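Local coordinates for tubulin-like protein CetZ1 (Haloferax volcanii, PDB 4B46) that binds GTP, which it probably hydrolyses, and controls cell shape as a tubulin-like cytoskeletal protein essential for the rod-shaped cells needed for efficient swimming, at residues K2-G7 with H96-F101; I6-A11 with G109-G114; I78-I83 with A116-K121; G135-S140 with L164-N169. All blocks are in the same frame, centred on the assembly; numbering follows the deposited sequence.

All four contacts belong to the GTPase domain of CetZ1, and two of them touch GDP directly: contact 2 meets the phosphates and contact 4 the guanine and ribose, with their centres about 12 Å apart. Contact 1 pairs strands 3-8 and 100-106 in the central sheet, whose strand 3-8 leads into the phosphate-binding turn; it shares Ile6 and Gly7 with contact 2, although the two centres lie about 18 Å apart. Contact 3 packs helices against each other on one side of that sheet, its centre about 11 Å from that of contact 2. Leu119 ties it to the strand, since its CD2 stands 3.6 Å from CG2 of Ile6. Contact 4 joins strands 131-137 and 163-168 of the same sheet.

Contact 1. Residues K2-G7 with H96-F101; sequences KLAMIG and HEVDAF
Lys2 and Asp99 meet with their side chains crossing at a slant, and the Lys2 backbone is bonded at both its N and its O by Asp99. Asp99 OD2 takes the Lys2 backbone N at 2.8 Å, approached on the anti side of the carboxylate and almost straight, with 174° at the hydrogen; OD2 has a second partner in Ser216 OG. The Asp99 N donates to Lys2 O, also at 2.8 Å. The lysine chain bends at chi3 (-70°), which brings NZ back over the carbonyl of Glu97, 3.0 Å from its O and 51° out of the carbonyl plane; the Glu97 carboxylate itself pairs with Arg32. Past this loop the segments become neighbouring parallel strands of the central Rossmann-like sheet, registered Leu3 with Ala100 and Ala4 with Phe101. Ala4 N donates to Ala100 O at 3.0 Å, within the carbonyl plane. On one face Leu3 CD2 reaches Ala100 CB. On the other, Ala4 CB lies 3.6 Å from Phe101 CD2, approaching the ring obliquely, while Ile6 CD1 comes to the ring edge near its plane, 3.9 Å from the same CD2. Val98 CG1 borders Ala4 CB at 4.2 Å, and Leu123 of helix 111-126 touches both Ile6 and Phe101.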
loop_
_atom_site.group_PDB
_atom_site.type_symbol
_atom_site.label_atom_id
_atom_site.label_comp_id
_atom_site.label_asym_id
_atom_site.label_seq_id
_atom_site.Cartn_x
_atom_site.Cartn_y
_atom_site.Cartn_z
ATOM N N LYS A 2 12.668 -6.181 -0.470
ATOM C CA LYS A 2 12.512 -6.492 -1.886
ATOM C C LYS A 2 11.107 -6.994 -2.161
ATOM O O LYS A 2 10.684 -7.998 -1.580
ATOM C CB LYS A 2 13.535 -7.545 -2.316
ATOM C CG LYS A 2 14.964 -7.059 -2.227
ATOM C CD LYS A 2 15.925 -8.149 -2.637
ATOM C CE LYS A 2 15.969 -9.260 -1.601
ATOM N NZ LYS A 2 16.744 -10.439 -2.102
ATOM N N LEU A 3 10.386 -6.299 -3.042
ATOM C CA LEU A 3 8.992 -6.637 -3.313
ATOM C C LEU A 3 8.746 -7.063 -4.750
ATOM O O LEU A 3 9.376 -6.555 -5.675
ATOM C CB LEU A 3 8.071 -5.447 -2.998
ATOM C CG LEU A 3 8.038 -4.937 -1.554
ATOM C CD1 LEU A 3 7.148 -3.707 -1.437
ATOM C CD2 LEU A 3 7.555 -6.037 -0.631
ATOM N N ALA A 4 7.819 -8.000 -4.920
ATOM C CA ALA A 4 7.170 -8.224 -6.207
ATOM C C ALA A 4 5.840 -7.468 -6.203
ATOM O O ALA A 4 4.895 -7.859 -5.521
ATOM C CB ALA A 4 6.947 -9.706 -6.432
ATOM N N MET A 5 5.770 -6.373 -6.951
ATOM C CA MET A 5 4.560 -5.570 -6.997
ATOM C C MET A 5 3.677 -5.914 -8.189
ATOM O O MET A 5 4.147 -5.934 -9.328
ATOM C CB MET A 5 4.906 -4.092 -7.089
ATOM C CG MET A 5 5.620 -3.546 -5.894
ATOM S SD MET A 5 5.304 -1.770 -5.774
ATOM C CE MET A 5 6.245 -1.455 -4.279
ATOM N N ILE A 6 2.398 -6.164 -7.917
ATOM C CA ILE A 6 1.416 -6.365 -8.981
ATOM C C ILE A 6 0.291 -5.351 -8.850
ATOM O O ILE A 6 -0.436 -5.347 -7.857
ATOM C CB ILE A 6 0.806 -7.788 -8.977
ATOM C CG1 ILE A 6 1.912 -8.853 -9.024
ATOM C CG2 ILE A 6 -0.157 -7.959 -10.165
ATOM C CD1 ILE A 6 2.165 -9.518 -7.710
ATOM N N GLY A 7 0.171 -4.481 -9.848
ATOM C CA GLY A 7 -0.927 -3.527 -9.904
ATOM C C GLY A 7 -2.105 -4.157 -10.621
ATOM O O GLY A 7 -1.938 -4.778 -11.679
ATOM N N HIS A 96 12.506 -16.149 -5.864
ATOM C CA HIS A 96 13.462 -16.453 -4.802
ATOM C C HIS A 96 14.196 -15.204 -4.310
ATOM O O HIS A 96 14.806 -15.219 -3.241
ATOM C CB HIS A 96 14.481 -17.509 -5.249
ATOM C CG HIS A 96 13.890 -18.865 -5.482
ATOM N ND1 HIS A 96 13.201 -19.554 -4.509
ATOM C CD2 HIS A 96 13.887 -19.658 -6.578
ATOM C CE1 HIS A 96 12.790 -20.711 -4.997
ATOM N NE2 HIS A 96 13.195 -20.799 -6.250
ATOM N N GLU A 97 14.135 -14.123 -5.083
ATOM C CA GLU A 97 14.857 -12.907 -4.718
ATOM C C GLU A 97 13.964 -11.843 -4.090
ATOM O O GLU A 97 14.401 -10.709 -3.903
ATOM C CB GLU A 97 15.593 -12.325 -5.929
ATOM C CG GLU A 97 16.726 -13.211 -6.458
ATOM C CD GLU A 97 17.216 -12.781 -7.833
ATOM O OE1 GLU A 97 16.961 -11.623 -8.232
ATOM O OE2 GLU A 97 17.853 -13.608 -8.520
ATOM N N VAL A 98 12.723 -12.194 -3.764
ATOM C CA VAL A 98 11.842 -11.228 -3.108
ATOM C C VAL A 98 11.473 -11.644 -1.688
ATOM O O VAL A 98 11.393 -12.834 -1.371
ATOM C CB VAL A 98 10.546 -10.933 -3.929
ATOM C CG1 VAL A 98 10.879 -10.736 -5.399
ATOM C CG2 VAL A 98 9.525 -12.043 -3.760
ATOM N N ASP A 99 11.262 -10.641 -0.841
ATOM C CA ASP A 99 10.842 -10.841 0.542
ATOM C C ASP A 99 9.331 -11.004 0.662
ATOM O O ASP A 99 8.841 -11.674 1.574
ATOM C CB ASP A 99 11.288 -9.653 1.402
ATOM C CG ASP A 99 12.791 -9.507 1.442
ATOM O OD1 ASP A 99 13.469 -10.530 1.674
ATOM O OD2 ASP A 99 13.294 -8.389 1.217
ATOM N N ALA A 100 8.596 -10.373 -0.250
ATOM C CA ALA A 100 7.141 -10.423 -0.202
ATOM C C ALA A 100 6.509 -9.989 -1.515
ATOM O O ALA A 100 7.152 -9.328 -2.331
ATOM C CB ALA A 100 6.615 -9.536 0.953
ATOM N N PHE A 101 5.247 -10.373 -1.705
ATOM C CA PHE A 101 4.426 -9.854 -2.797
ATOM C C PHE A 101 3.586 -8.701 -2.275
ATOM O O PHE A 101 3.201 -8.700 -1.103
ATOM C CB PHE A 101 3.487 -10.938 -3.321
ATOM C CG PHE A 101 4.178 -12.025 -4.080
ATOM C CD1 PHE A 101 4.670 -13.138 -3.424
ATOM C CD2 PHE A 101 4.328 -11.931 -5.456
ATOM C CE1 PHE A 101 5.311 -14.145 -4.130
ATOM C CE2 PHE A 101 4.959 -12.929 -6.168
ATOM C CZ PHE A 101 5.448 -14.037 -5.508
#

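Contact 2. Residues I6-A11 with G109-G114. With GDP (guanosine-5'-diphosphate), chain B.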
loop_
_atom_site.group_PDB
_atom_site.type_symbol
_atom_site.label_atom_id
_atom_site.label_comp_id
_atom_site.label_asym_id
_atom_site.label_seq_id
_atom_site.Cartn_x
_atom_site.Cartn_y
_atom_site.Cartn_z
ATOM N N ILE A 6 2.398 -6.164 -7.917
ATOM C CA ILE A 6 1.416 -6.365 -8.981
ATOM C C ILE A 6 0.291 -5.351 -8.850
ATOM O O ILE A 6 -0.436 -5.347 -7.857
ATOM C CB ILE A 6 0.806 -7.788 -8.977
ATOM C CG1 ILE A 6 1.912 -8.853 -9.024
ATOM C CG2 ILE A 6 -0.157 -7.959 -10.165
ATOM C CD1 ILE A 6 2.165 -9.518 -7.710
ATOM N N GLY A 7 0.171 -4.481 -9.848
ATOM C CA GLY A 7 -0.927 -3.527 -9.904
ATOM C C GLY A 7 -2.105 -4.157 -10.621
ATOM O O GLY A 7 -1.938 -4.778 -11.679
ATOM N N PHE A 8 -3.293 -4.011 -10.042
ATOM C CA PHE A 8 -4.502 -4.616 -10.601
ATOM C C PHE A 8 -5.527 -3.521 -10.877
ATOM O O PHE A 8 -5.886 -2.765 -9.973
ATOM C CB PHE A 8 -5.086 -5.654 -9.632
ATOM C CG PHE A 8 -5.523 -6.937 -10.303
ATOM C CD1 PHE A 8 -6.589 -6.946 -11.186
ATOM C CD2 PHE A 8 -4.866 -8.125 -10.049
ATOM C CE1 PHE A 8 -6.997 -8.125 -11.803
ATOM C CE2 PHE A 8 -5.264 -9.310 -10.666
ATOM C CZ PHE A 8 -6.333 -9.305 -11.546
ATOM N N GLY A 9 -5.995 -3.427 -12.124
ATOM C CA GLY A 9 -6.896 -2.347 -12.496
ATOM C C GLY A 9 -6.112 -1.081 -12.813
ATOM O O GLY A 9 -4.884 -1.050 -12.695
ATOM N N GLN A 10 -6.817 -0.023 -13.194
ATOM C CA GLN A 10 -6.149 1.188 -13.651
ATOM C C GLN A 10 -5.369 1.922 -12.550
ATOM O O GLN A 10 -4.232 2.344 -12.766
ATOM C CB GLN A 10 -7.147 2.134 -14.338
ATOM C CG GLN A 10 -6.480 3.376 -14.888
ATOM C CD GLN A 10 -7.461 4.381 -15.437
ATOM O OE1 GLN A 10 -8.660 4.297 -15.190
ATOM N NE2 GLN A 10 -6.954 5.343 -16.187
ATOM N N ALA A 11 -5.982 2.078 -11.383
ATOM C CA ALA A 11 -5.332 2.734 -10.241
ATOM C C ALA A 11 -4.099 1.964 -9.758
ATOM O O ALA A 11 -3.024 2.538 -9.591
ATOM C CB ALA A 11 -6.318 2.902 -9.093
ATOM N N GLY A 109 -13.646 0.157 -7.993
ATOM C CA GLY A 109 -13.973 -0.135 -9.386
ATOM C C GLY A 109 -14.383 -1.574 -9.664
ATOM O O GLY A 109 -15.067 -2.194 -8.864
ATOM N N GLY A 110 -13.974 -2.110 -10.812
ATOM C CA GLY A 110 -14.371 -3.453 -11.191
ATOM C C GLY A 110 -13.235 -4.458 -11.342
ATOM O O GLY A 110 -13.293 -5.557 -10.799
ATOM N N THR A 111 -12.210 -4.085 -12.097
ATOM C CA THR A 111 -11.130 -5.005 -12.422
ATOM C C THR A 111 -10.271 -5.297 -11.193
ATOM O O THR A 111 -10.112 -6.456 -10.794
ATOM C CB THR A 111 -10.275 -4.445 -13.570
ATOM O OG1 THR A 111 -11.070 -4.406 -14.755
ATOM C CG2 THR A 111 -9.067 -5.324 -13.843
ATOM N N GLY A 112 -9.746 -4.239 -10.585
ATOM C CA GLY A 112 -8.921 -4.380 -9.395
ATOM C C GLY A 112 -9.738 -4.839 -8.202
ATOM O O GLY A 112 -9.335 -5.728 -7.468
ATOM N N SER A 113 -10.899 -4.220 -8.026
ATOM C CA SER A 113 -11.796 -4.531 -6.922
ATOM C C SER A 113 -12.117 -6.030 -6.849
ATOM O O SER A 113 -12.039 -6.646 -5.780
ATOM C CB SER A 113 -13.082 -3.713 -7.088
ATOM O OG SER A 113 -14.043 -4.038 -6.106
ATOM N N GLY A 114 -12.487 -6.615 -7.985
ATOM C CA GLY A 114 -12.799 -8.034 -8.021
ATOM C C GLY A 114 -11.589 -8.946 -8.166
ATOM O O GLY A 114 -11.572 -10.047 -7.615
HETATM P PB GDP B . -10.624 -0.687 -12.290
HETATM O O1B GDP B . -11.923 -1.231 -12.810
HETATM O O2B GDP B . -9.580 -0.553 -13.375
HETATM O O3B GDP B . -10.153 -1.587 -11.177
HETATM O O3A GDP B . -11.008 0.758 -11.724
HETATM P PA GDP B . -9.956 1.933 -11.458
HETATM O O1A GDP B . -8.650 1.412 -10.962
HETATM O O2A GDP B . -9.822 2.784 -12.690
HETATM O "O5'" GDP B . -10.739 2.768 -10.319
HETATM C "C5'" GDP B . -11.007 2.107 -9.081
HETATM C "C4'" GDP B . -10.935 3.113 -7.948
HETATM O "O4'" GDP B . -9.598 3.549 -7.774
HETATM C "C3'" GDP B . -11.680 4.394 -8.273
HETATM O "O3'" GDP B . -13.026 4.238 -7.843
HETATM C "C2'" GDP B . -10.940 5.470 -7.494
HETATM O "O2'" GDP B . -11.357 5.476 -6.127
HETATM C "C1'" GDP B . -9.537 4.949 -7.421
HETATM N N9 GDP B . -8.574 5.473 -8.401
HETATM C C8 GDP B . -8.681 5.462 -9.745
HETATM N N7 GDP B . -7.545 5.952 -10.312
HETATM C C5 GDP B . -6.686 6.246 -9.304
HETATM C C6 GDP B . -5.310 6.771 -9.179
HETATM O O6 GDP B . -4.629 7.084 -10.192
HETATM N N1 GDP B . -4.817 6.914 -7.942
HETATM C C2 GDP B . -5.506 6.600 -6.831
HETATM N N2 GDP B . -4.923 6.795 -5.624
HETATM N N3 GDP B . -6.764 6.106 -6.866
HETATM C C4 GDP B . -7.376 5.913 -8.053
#
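The phosphate-binding site of this tubulin-like GTPase is assembled here from two turns: the one joining strand 3-8 to helix 9-26, and the glycine-rich loop leading into helix 111-126. Their CA atoms are nearest at Gly9 and Gly112, 4.2 Å apart. Gly112 CA also makes a CA-H...O contact with Phe8 O at 3.5 Å, and Gly9 CA lies 3.3 Å from GDP O2B, so both glycines are closely packed. Beside them Thr111 CG2 rests 3.9 Å from Gly9 CA and 4.0 Å from Phe8 CD1. This methyl is anti to the threonine N, which directs it at the first turn while OG1 bonds to Ser39. The Phe8 and Thr111 side chains cross nearly at right angles.

From these segments the diphosphate is held by backbone N-H groups; Lys14 adds a side-chain bond. Gln10 N reaches GDP O2B at 2.8 Å, and Ala11 N reaches O1A on the alpha phosphate with 170° at the hydrogen. From the other turn, Gly110 N and Thr111 N share O1B, and Gly112 N takes O3B at 2.7 Å. The N-terminal turns of both helices face the phosphates, and their dipoles would probably stabilise the negative charge. The second turn is the glycine-rich GGGTGSG loop, the signature motif of the tubulin/FtsZ family.

Contact 3. Residues I78-I83 with A116-K121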
loop_
_atom_site.group_PDB
_atom_site.type_symbol
_atom_site.label_atom_id
_atom_site.label_comp_id
_atom_site.label_asym_id
_atom_site.label_seq_id
_atom_site.Cartn_x
_atom_site.Cartn_y
_atom_site.Cartn_z
ATOM N N ILE A 78 -13.392 -12.762 -14.277
ATOM C CA ILE A 78 -12.337 -12.783 -15.296
ATOM C C ILE A 78 -10.977 -13.076 -14.684
ATOM O O ILE A 78 -10.155 -13.762 -15.295
ATOM C CB ILE A 78 -12.268 -11.500 -16.163
ATOM C CG1 ILE A 78 -12.047 -10.261 -15.301
ATOM C CG2 ILE A 78 -13.530 -11.367 -17.046
ATOM C CD1 ILE A 78 -11.659 -9.022 -16.100
ATOM N N ALA A 79 -10.738 -12.572 -13.474
ATOM C CA ALA A 79 -9.500 -12.887 -12.776
ATOM C C ALA A 79 -9.390 -14.387 -12.512
ATOM O O ALA A 79 -8.308 -14.973 -12.624
ATOM C CB ALA A 79 -9.394 -12.087 -11.453
ATOM N N GLU A 80 -10.504 -15.011 -12.153
ATOM C CA GLU A 80 -10.489 -16.448 -11.910
ATOM C C GLU A 80 -10.299 -17.255 -13.194
ATOM O O GLU A 80 -9.557 -18.225 -13.205
ATOM C CB GLU A 80 -11.752 -16.892 -11.167
ATOM C CG GLU A 80 -11.830 -16.289 -9.771
ATOM C CD GLU A 80 -12.852 -16.957 -8.881
ATOM O OE1 GLU A 80 -13.916 -17.364 -9.389
ATOM O OE2 GLU A 80 -12.585 -17.075 -7.666
ATOM N N GLU A 81 -10.960 -16.839 -14.272
ATOM C CA GLU A 81 -10.894 -17.555 -15.545
ATOM C C GLU A 81 -9.510 -17.420 -16.149
ATOM O O GLU A 81 -8.967 -18.373 -16.716
ATOM C CB GLU A 81 -11.935 -16.993 -16.528
ATOM C CG GLU A 81 -13.375 -17.267 -16.133
ATOM C CD GLU A 81 -14.388 -16.352 -16.827
ATOM O OE1 GLU A 81 -13.986 -15.420 -17.570
ATOM O OE2 GLU A 81 -15.599 -16.572 -16.617
ATOM N N ASP A 82 -8.927 -16.233 -16.016
ATOM C CA ASP A 82 -7.678 -15.934 -16.708
ATOM C C ASP A 82 -6.448 -15.868 -15.797
ATOM O O ASP A 82 -5.442 -15.262 -16.163
ATOM C CB ASP A 82 -7.822 -14.633 -17.511
ATOM C CG ASP A 82 -8.824 -14.758 -18.666
ATOM O OD1 ASP A 82 -9.047 -15.883 -19.169
ATOM O OD2 ASP A 82 -9.378 -13.723 -19.082
ATOM N N ILE A 83 -6.520 -16.505 -14.629
ATOM C CA ILE A 83 -5.432 -16.430 -13.657
ATOM C C ILE A 83 -4.121 -16.988 -14.226
ATOM O O ILE A 83 -3.040 -16.565 -13.831
ATOM C CB ILE A 83 -5.781 -17.132 -12.312
ATOM C CG1 ILE A 83 -4.864 -16.626 -11.204
ATOM C CG2 ILE A 83 -5.719 -18.659 -12.431
ATOM C CD1 ILE A 83 -5.044 -15.138 -10.915
ATOM N N ALA A 116 -8.074 -8.306 -7.508
ATOM C CA ALA A 116 -6.997 -8.298 -6.514
ATOM C C ALA A 116 -7.127 -9.396 -5.450
ATOM O O ALA A 116 -6.151 -10.085 -5.177
ATOM C CB ALA A 116 -6.814 -6.910 -5.877
ATOM N N PRO A 117 -8.328 -9.586 -4.861
ATOM C CA PRO A 117 -8.427 -10.668 -3.872
ATOM C C PRO A 117 -8.244 -12.055 -4.481
ATOM O O PRO A 117 -7.753 -12.963 -3.802
ATOM C CB PRO A 117 -9.859 -10.537 -3.345
ATOM C CG PRO A 117 -10.250 -9.143 -3.653
ATOM C CD PRO A 117 -9.593 -8.834 -4.955
ATOM N N VAL A 118 -8.662 -12.220 -5.733
ATOM C CA VAL A 118 -8.498 -13.484 -6.434
ATOM C C VAL A 118 -7.014 -13.759 -6.619
ATOM O O VAL A 118 -6.541 -14.870 -6.377
ATOM C CB VAL A 118 -9.236 -13.478 -7.801
ATOM C CG1 VAL A 118 -8.809 -14.677 -8.673
ATOM C CG2 VAL A 118 -10.733 -13.479 -7.581
ATOM N N LEU A 119 -6.270 -12.736 -7.019
ATOM C CA LEU A 119 -4.831 -12.904 -7.186
ATOM C C LEU A 119 -4.146 -13.204 -5.854
ATOM O O LEU A 119 -3.278 -14.089 -5.791
ATOM C CB LEU A 119 -4.188 -11.673 -7.831
ATOM C CG LEU A 119 -2.655 -11.752 -7.955
ATOM C CD1 LEU A 119 -2.190 -12.970 -8.767
ATOM C CD2 LEU A 119 -2.085 -10.459 -8.533
ATOM N N ALA A 120 -4.526 -12.474 -4.800
ATOM C CA ALA A 120 -3.880 -12.662 -3.494
ATOM C C ALA A 120 -4.020 -14.104 -3.024
ATOM O O ALA A 120 -3.061 -14.708 -2.552
ATOM C CB ALA A 120 -4.438 -11.689 -2.446
ATOM N N LYS A 121 -5.224 -14.652 -3.173
ATOM C CA LYS A 121 -5.500 -16.036 -2.814
ATOM C C LYS A 121 -4.650 -17.006 -3.647
ATOM O O LYS A 121 -4.076 -17.960 -3.117
ATOM C CB LYS A 121 -6.991 -16.336 -2.998
ATOM C CG LYS A 121 -7.412 -17.673 -2.419
ATOM C CD LYS A 121 -8.888 -17.953 -2.649
ATOM C CE LYS A 121 -9.265 -19.322 -2.100
ATOM N NZ LYS A 121 -10.643 -19.732 -2.486
#
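Apolar packing accounts for most of this contact, and Val118 is its centre. Both of its methyls face segment 78-83: CG1 lies 3.8 Å from Ala79 CB, and the Val118 CB is nearly as close to the same methyl. A chi1 of 167° turns CG1 away from the backbone N and CG2 away from the carbonyl carbon, presenting a forked end to helix 72-81. With only a methyl at Ala79, the CA atoms of Ala79 and Val118 lie 6.4 Å apart. Past the break at Asp82, at the start of the next helix, Ile83 CD1 meets Leu119 CD1 at 4.2 Å and also approaches Val118 CG1 at 4.4 Å.

A second kind of contact uses the aliphatic part of a charged residue. Glu80 crosses Val118 at about a right angle, its CG bridging the fork at 3.6 Å from Val118 CG1 and 3.7 Å from Val118 CG2. The carboxylate continues past the valine: OE2 stands 6.1 Å from Lys121 NZ, too far for a salt bridge, so any attraction there would be long-range.

Beneath the pair, Ala79 and Leu119 also touch Phe8 of strand 3-8, while Ala116 and Leu119 rest on strand 100-106. The arrangement belongs to the helix layer on one side of the central sheet in a Rossmann-like alpha/beta domain.

Contact 4. Residues G135-S140 with L164-N169; sequences GILPGS and LLVFDN. With GDP (guanosine-5'-diphosphate), chain B.
Phe167 O receives Leu137 N at 2.8 Å, the shortest hydrogen bond between these segments; the CA-H of Ile136 also points at this oxygen. Gly135 N to Leu165 O, Phe167 N to Gly135 O and Asn169 N to Leu137 O complete a parallel ladder. Strands 131-137 and 163-168 belong to a beta-alpha-beta unit, connected through helix 144-160, and the axes of the short strand segments 135-137 and 164-168 run 25° apart.

Side chains divide between the two faces of the sheet. On one, Leu137 CD1 meets Val166 CG1 at 3.8 Å, and the Leu137 CB lies 3.4 Å from Asp168 OD1. That carboxylate is anchored beyond the pair, through a salt bridge from OD2 to Arg354 and a bond from OD1 to Asp170 N. Leu164 CD1 approaches the glycine backbone at Gly135 N, 3.7 Å away.

On the nucleotide side, Ile136 CG2 packs 3.4 Å from Asn169 OD1. The Asn169 amide then pairs with guanine through two atoms: ND2 donates to GDP N3 at 3.0 Å, with 170° at the hydrogen, and OD1 accepts from GDP N2 at 3.2 Å and a more bent 140°. Its OD1 also lies at the edge of the Phe167 ring, in the ring plane. The ribose passes Pro138, whose CA is 3.4 Å from GDP O2'. The straighter bond to N3, an atom adenine also has, fixes the position of the amide, whereas the OD1 bond to N2, an amine adenine lacks, is consistent with a preference for guanine.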
loop_
_atom_site.group_PDB
_atom_site.type_symbol
_atom_site.label_atom_id
_atom_site.label_comp_id
_atom_site.label_asym_id
_atom_site.label_seq_id
_atom_site.Cartn_x
_atom_site.Cartn_y
_atom_site.Cartn_z
ATOM N N GLY A 135 -4.710 -1.627 -0.513
ATOM C CA GLY A 135 -6.048 -1.344 -0.985
ATOM C C GLY A 135 -6.296 0.147 -0.909
ATOM O O GLY A 135 -6.030 0.772 0.116
ATOM N N ILE A 136 -6.783 0.724 -2.002
ATOM C CA ILE A 136 -7.029 2.153 -2.053
ATOM C C ILE A 136 -8.534 2.422 -2.055
ATOM O O ILE A 136 -9.241 2.026 -2.992
ATOM C CB ILE A 136 -6.377 2.765 -3.296
ATOM C CG1 ILE A 136 -4.857 2.604 -3.229
ATOM C CG2 ILE A 136 -6.812 4.220 -3.455
ATOM C CD1 ILE A 136 -4.144 2.834 -4.553
ATOM N N LEU A 137 -9.024 3.067 -0.993
ATOM C CA LEU A 137 -10.454 3.317 -0.831
ATOM C C LEU A 137 -10.885 4.526 -1.637
ATOM O O LEU A 137 -10.087 5.438 -1.859
ATOM C CB LEU A 137 -10.814 3.522 0.649
ATOM C CG LEU A 137 -10.421 2.362 1.561
ATOM C CD1 LEU A 137 -10.886 2.607 3.004
ATOM C CD2 LEU A 137 -10.968 1.060 1.023
ATOM N N PRO A 138 -12.156 4.543 -2.079
ATOM C CA PRO A 138 -12.608 5.616 -2.966
ATOM C C PRO A 138 -12.930 6.897 -2.221
ATOM O O PRO A 138 -13.082 6.893 -0.994
ATOM C CB PRO A 138 -13.900 5.041 -3.580
ATOM C CG PRO A 138 -14.440 4.139 -2.536
ATOM C CD PRO A 138 -13.204 3.520 -1.874
ATOM N N GLY A 139 -13.025 7.987 -2.972
ATOM C CA GLY A 139 -13.512 9.246 -2.435
ATOM C C GLY A 139 -15.008 9.152 -2.272
ATOM O O GLY A 139 -15.691 8.535 -3.089
ATOM N N SER A 140 -15.525 9.775 -1.223
ATOM C CA SER A 140 -16.958 9.763 -0.954
ATOM C C SER A 140 -17.745 10.553 -1.993
ATOM O O SER A 140 -18.961 10.460 -2.044
ATOM C CB SER A 140 -17.251 10.307 0.449
ATOM O OG SER A 140 -16.727 11.616 0.602
ATOM N N LEU A 164 -3.453 -6.186 5.102
ATOM C CA LEU A 164 -3.940 -5.243 4.116
ATOM C C LEU A 164 -3.576 -3.826 4.533
ATOM O O LEU A 164 -4.141 -3.288 5.474
ATOM C CB LEU A 164 -5.455 -5.386 3.931
ATOM C CG LEU A 164 -6.041 -4.383 2.936
ATOM C CD1 LEU A 164 -5.427 -4.592 1.547
ATOM C CD2 LEU A 164 -7.563 -4.497 2.899
ATOM N N LEU A 165 -2.591 -3.255 3.850
ATOM C CA LEU A 165 -2.229 -1.860 4.026
ATOM C C LEU A 165 -3.275 -1.045 3.282
ATOM O O LEU A 165 -3.622 -1.375 2.148
ATOM C CB LEU A 165 -0.853 -1.565 3.408
ATOM C CG LEU A 165 0.478 -2.224 3.847
ATOM C CD1 LEU A 165 0.990 -1.652 5.151
ATOM C CD2 LEU A 165 0.434 -3.738 3.936
ATOM N N VAL A 166 -3.764 0.022 3.904
ATOM C CA VAL A 166 -4.856 0.799 3.310
ATOM C C VAL A 166 -4.471 2.265 3.110
ATOM O O VAL A 166 -3.851 2.890 3.981
ATOM C CB VAL A 166 -6.141 0.695 4.168
ATOM C CG1 VAL A 166 -7.287 1.574 3.601
ATOM C CG2 VAL A 166 -6.581 -0.755 4.295
ATOM N N PHE A 167 -4.832 2.797 1.948
ATOM C CA PHE A 167 -4.779 4.228 1.691
ATOM C C PHE A 167 -6.183 4.677 1.289
ATOM O O PHE A 167 -6.768 4.134 0.349
ATOM C CB PHE A 167 -3.759 4.564 0.595
ATOM C CG PHE A 167 -3.556 6.040 0.397
ATOM C CD1 PHE A 167 -4.402 6.766 -0.432
ATOM C CD2 PHE A 167 -2.528 6.705 1.055
ATOM C CE1 PHE A 167 -4.227 8.132 -0.608
ATOM C CE2 PHE A 167 -2.344 8.070 0.891
ATOM C CZ PHE A 167 -3.198 8.786 0.055
ATOM N N ASP A 168 -6.730 5.658 2.004
ATOM C CA ASP A 168 -8.100 6.109 1.754
ATOM C C ASP A 168 -8.112 7.408 0.938
ATOM O O ASP A 168 -7.808 8.476 1.472
ATOM C CB ASP A 168 -8.815 6.301 3.103
ATOM C CG ASP A 168 -10.321 6.527 2.962
ATOM O OD1 ASP A 168 -10.830 6.666 1.824
ATOM O OD2 ASP A 168 -11.005 6.554 4.008
ATOM N N ASN A 169 -8.463 7.328 -0.348
ATOM C CA ASN A 169 -8.583 8.544 -1.165
ATOM C C ASN A 169 -9.484 9.597 -0.536
ATOM O O ASN A 169 -9.278 10.790 -0.737
ATOM C CB ASN A 169 -9.130 8.243 -2.565
ATOM C CG ASN A 169 -8.093 7.622 -3.486
ATOM O OD1 ASN A 169 -6.895 7.587 -3.179
ATOM N ND2 ASN A 169 -8.553 7.133 -4.632
HETATM P PB GDP B . -10.624 -0.687 -12.290
HETATM O O1B GDP B . -11.923 -1.231 -12.810
HETATM O O2B GDP B . -9.580 -0.553 -13.375
HETATM O O3B GDP B . -10.153 -1.587 -11.177
HETATM O O3A GDP B . -11.008 0.758 -11.724
HETATM P PA GDP B . -9.956 1.933 -11.458
HETATM O O1A GDP B . -8.650 1.412 -10.962
HETATM O O2A GDP B . -9.822 2.784 -12.690
HETATM O "O5'" GDP B . -10.739 2.768 -10.319
HETATM C "C5'" GDP B . -11.007 2.107 -9.081
HETATM C "C4'" GDP B . -10.935 3.113 -7.948
HETATM O "O4'" GDP B . -9.598 3.549 -7.774
HETATM C "C3'" GDP B . -11.680 4.394 -8.273
HETATM O "O3'" GDP B . -13.026 4.238 -7.843
HETATM C "C2'" GDP B . -10.940 5.470 -7.494
HETATM O "O2'" GDP B . -11.357 5.476 -6.127
HETATM C "C1'" GDP B . -9.537 4.949 -7.421
HETATM N N9 GDP B . -8.574 5.473 -8.401
HETATM C C8 GDP B . -8.681 5.462 -9.745
HETATM N N7 GDP B . -7.545 5.952 -10.312
HETATM C C5 GDP B . -6.686 6.246 -9.304
HETATM C C6 GDP B . -5.310 6.771 -9.179
HETATM O O6 GDP B . -4.629 7.084 -10.192
HETATM N N1 GDP B . -4.817 6.914 -7.942
HETATM C C2 GDP B . -5.506 6.600 -6.831
HETATM N N2 GDP B . -4.923 6.795 -5.624
HETATM N N3 GDP B . -6.764 6.106 -6.866
HETATM C C4 GDP B . -7.376 5.913 -8.053
#